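Long-range contact in globin II, extracellular (Lumbricus terrestris, PDB 1X9F), which probably carries oxygen in the blood of the earthworm, as a haem-binding globin subunit of the giant extracellular haemoglobin erythrocruorin: residues I74-L79 with A132-I137. Numbering follows the deposited sequence.
Sequences IAISTL and ACIDHI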
ATOM      1  N   ILE B  74      36.861   4.061 -19.624  1.00 23.16           N
ATOM      2  CA  ILE B  74      36.560   4.011 -21.057  1.00 22.76           C
ATOM      3  C   ILE B  74      37.120   2.734 -21.688  1.00 22.99           C
ATOM      4  O   ILE B  74      36.424   2.049 -22.444  1.00 20.44           O
ATOM      5  CB  ILE B  74      37.098   5.254 -21.797  1.00 21.13           C
ATOM      6  CG1 ILE B  74      36.377   6.521 -21.308  1.00 20.53           C
ATOM      7  CG2 ILE B  74      36.931   5.079 -23.316  1.00 16.01           C
ATOM      8  CD1 ILE B  74      36.984   7.842 -21.805  1.00 12.36           C
ATOM      9  N   ALA B  75      38.373   2.430 -21.354  1.00 21.59           N
ATOM     10  CA  ALA B  75      39.071   1.265 -21.875  1.00 19.79           C
ATOM     11  C   ALA B  75      38.359  -0.026 -21.484  1.00 20.23           C
ATOM     12  O   ALA B  75      38.030  -0.839 -22.348  1.00 20.00           O
ATOM     13  CB  ALA B  75      40.518   1.254 -21.395  1.00 17.72           C
ATOM     14  N   ILE B  76      38.102  -0.207 -20.189  1.00 19.91           N
ATOM     15  CA  ILE B  76      37.424  -1.417 -19.719  1.00 20.96           C
ATOM     16  C   ILE B  76      36.033  -1.536 -20.341  1.00 22.08           C
ATOM     17  O   ILE B  76      35.631  -2.617 -20.783  1.00 22.87           O
ATOM     18  CB  ILE B  76      37.344  -1.444 -18.174  1.00 20.13           C
ATOM     19  CG1 ILE B  76      38.740  -1.659 -17.573  1.00 20.27           C
ATOM     20  CG2 ILE B  76      36.378  -2.535 -17.700  1.00 17.89           C
ATOM     21  CD1 ILE B  76      38.812  -1.486 -16.063  1.00 20.87           C
ATOM     22  N   SER B  77      35.306  -0.424 -20.394  1.00 22.32           N
ATOM     23  CA  SER B  77      33.939  -0.447 -20.900  1.00 25.70           C
ATOM     24  C   SER B  77      33.860  -0.859 -22.368  1.00 25.39           C
ATOM     25  O   SER B  77      32.817  -1.339 -22.815  1.00 25.46           O
ATOM     26  CB  SER B  77      33.233   0.897 -20.684  1.00 24.99           C
ATOM     27  OG  SER B  77      33.702   1.881 -21.591  1.00 28.41           O
ATOM     28  N   THR B  78      34.949  -0.670 -23.115  1.00 25.57           N
ATOM     29  CA  THR B  78      34.954  -1.031 -24.536  1.00 25.47           C
ATOM     30  C   THR B  78      35.899  -2.175 -24.872  1.00 26.31           C
ATOM     31  O   THR B  78      36.331  -2.298 -26.021  1.00 26.81           O
ATOM     32  CB  THR B  78      35.273   0.179 -25.446  1.00 23.67           C
ATOM     33  OG1 THR B  78      36.577   0.688 -25.132  1.00 27.17           O
ATOM     34  CG2 THR B  78      34.339   1.345 -25.165  1.00 21.87           C
ATOM     35  N   LEU B  79      36.221  -3.013 -23.890  1.00 26.69           N
ATOM     36  CA  LEU B  79      36.995  -4.220 -24.173  1.00 28.46           C
ATOM     37  C   LEU B  79      36.288  -5.073 -25.218  1.00 30.46           C
ATOM     38  O   LEU B  79      36.934  -5.786 -25.989  1.00 31.58           O
ATOM     39  CB  LEU B  79      37.236  -5.041 -22.909  1.00 26.31           C
ATOM     40  CG  LEU B  79      38.327  -4.522 -21.974  1.00 27.87           C
ATOM     41  CD1 LEU B  79      38.268  -5.246 -20.644  1.00 24.23           C
ATOM     42  CD2 LEU B  79      39.712  -4.642 -22.593  1.00 24.72           C
ATOM     43  N   ALA B 132      45.220  -9.964 -17.319  1.00 27.38           N
ATOM     44  CA  ALA B 132      45.269 -10.072 -18.765  1.00 26.12           C
ATOM     45  C   ALA B 132      44.687  -8.838 -19.448  1.00 25.96           C
ATOM     46  O   ALA B 132      45.250  -8.333 -20.419  1.00 28.36           O
ATOM     47  CB  ALA B 132      44.529 -11.317 -19.209  1.00 24.93           C
ATOM     48  N   CYS B 133      43.555  -8.359 -18.935  1.00 25.93           N
ATOM     49  CA  CYS B 133      42.855  -7.230 -19.532  1.00 25.33           C
ATOM     50  C   CYS B 133      43.514  -5.885 -19.233  1.00 23.82           C
ATOM     51  O   CYS B 133      43.495  -4.998 -20.084  1.00 23.91           O
ATOM     52  CB  CYS B 133      41.377  -7.246 -19.129  1.00 26.33           C
ATOM     53  SG  CYS B 133      40.429  -8.511 -20.020  1.00 31.33           S
ATOM     54  N   ILE B 134      44.102  -5.725 -18.045  1.00 23.26           N
ATOM     55  CA  ILE B 134      44.868  -4.503 -17.760  1.00 25.73           C
ATOM     56  C   ILE B 134      46.127  -4.436 -18.641  1.00 27.03           C
ATOM     57  O   ILE B 134      46.484  -3.366 -19.142  1.00 26.19           O
ATOM     58  CB  ILE B 134      45.214  -4.358 -16.245  1.00 25.65           C
ATOM     59  CG1 ILE B 134      43.941  -4.300 -15.381  1.00 25.07           C
ATOM     60  CG2 ILE B 134      46.067  -3.110 -15.997  1.00 21.36           C
ATOM     61  CD1 ILE B 134      42.940  -3.212 -15.767  1.00 23.95           C
ATOM     62  N   ASP B 135      46.781  -5.583 -18.829  1.00 28.15           N
ATOM     63  CA  ASP B 135      47.917  -5.691 -19.743  1.00 30.65           C
ATOM     64  C   ASP B 135      47.554  -5.222 -21.127  1.00 30.23           C
ATOM     65  O   ASP B 135      48.245  -4.383 -21.710  1.00 29.44           O
ATOM     66  CB  ASP B 135      48.402  -7.136 -19.841  1.00 32.32           C
ATOM     67  CG  ASP B 135      49.680  -7.370 -19.073  1.00 37.67           C
ATOM     68  OD1 ASP B 135      50.052  -6.514 -18.239  1.00 41.76           O
ATOM     69  OD2 ASP B 135      50.386  -8.386 -19.241  1.00 44.49           O
ATOM     70  N   HIS B 136      46.465  -5.783 -21.647  1.00 29.82           N
ATOM     71  CA  HIS B 136      45.979  -5.428 -22.965  1.00 28.47           C
ATOM     72  C   HIS B 136      45.767  -3.928 -23.090  1.00 27.42           C
ATOM     73  O   HIS B 136      46.053  -3.342 -24.134  1.00 30.47           O
ATOM     74  CB  HIS B 136      44.672  -6.148 -23.283  1.00 26.51           C
ATOM     75  CG  HIS B 136      44.171  -5.861 -24.659  1.00 29.40           C
ATOM     76  ND1 HIS B 136      44.970  -6.005 -25.772  1.00 34.60           N
ATOM     77  CD2 HIS B 136      42.974  -5.420 -25.108  1.00 34.98           C
ATOM     78  CE1 HIS B 136      44.286  -5.668 -26.850  1.00 29.85           C
ATOM     79  NE2 HIS B 136      43.069  -5.316 -26.475  1.00 34.76           N
ATOM     80  N   ILE B 137      45.263  -3.315 -22.026  1.00 26.03           N
ATOM     81  CA  ILE B 137      44.967  -1.889 -22.049  1.00 26.97           C
ATOM     82  C   ILE B 137      46.261  -1.077 -22.016  1.00 26.83           C
ATOM     83  O   ILE B 137      46.418  -0.110 -22.769  1.00 25.75           O
ATOM     84  CB  ILE B 137      43.990  -1.520 -20.901  1.00 27.07           C
ATOM     85  CG1 ILE B 137      42.573  -1.996 -21.252  1.00 22.46           C
ATOM     86  CG2 ILE B 137      43.997  -0.015 -20.633  1.00 19.18           C
ATOM     87  CD1 ILE B 137      41.646  -2.158 -20.056  1.00 20.18           C
TER
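With CG1 opposite the carbonyl carbon (chi1 -75°) and the chain extended beyond it (chi2 159°), Ile137 sends CD1 in among Ala75, Ile76 and Leu79. Leu79 has its CB directed toward helix 127-142 and CG anti to the carbonyl carbon (chi1 -77°), which brings both methyls onto that helix. Leu79 CD2 meets Ile137 CD1 at 4.0 Å, the two side chains crossing at about a right angle, while Leu79 CD1 rests on Cys133, 4.0 Å from Cys133 SG. Ala75 CB lies 3.8 Å from both CG2 and CD1 of Ile137; consistent with so small a side chain, the CA atoms of Ala75 and Ile137 come to 6.7 Å, the closest pair across the segments. Ile76 CG1 touches Ile137 CD1 at 3.9 Å, again crosswise. At the exposed margin, Leu79 CD2 approaches the His136 ring edge near its plane, 4.2 Å from His136 CD2. Cys133 is disulfide-bonded to Cys4, which also touches Leu79. Helices 59-77 and 127-142 are E and H of the globin fold, with Leu79 at the start of the EF corner; Ile137 has its side chain about 5 Å from the haem. Apart from the His136 edge, the contacts join apolar side chains, consistent with burial and van der Waals fit, rather than polar pairing, accounting for this interface.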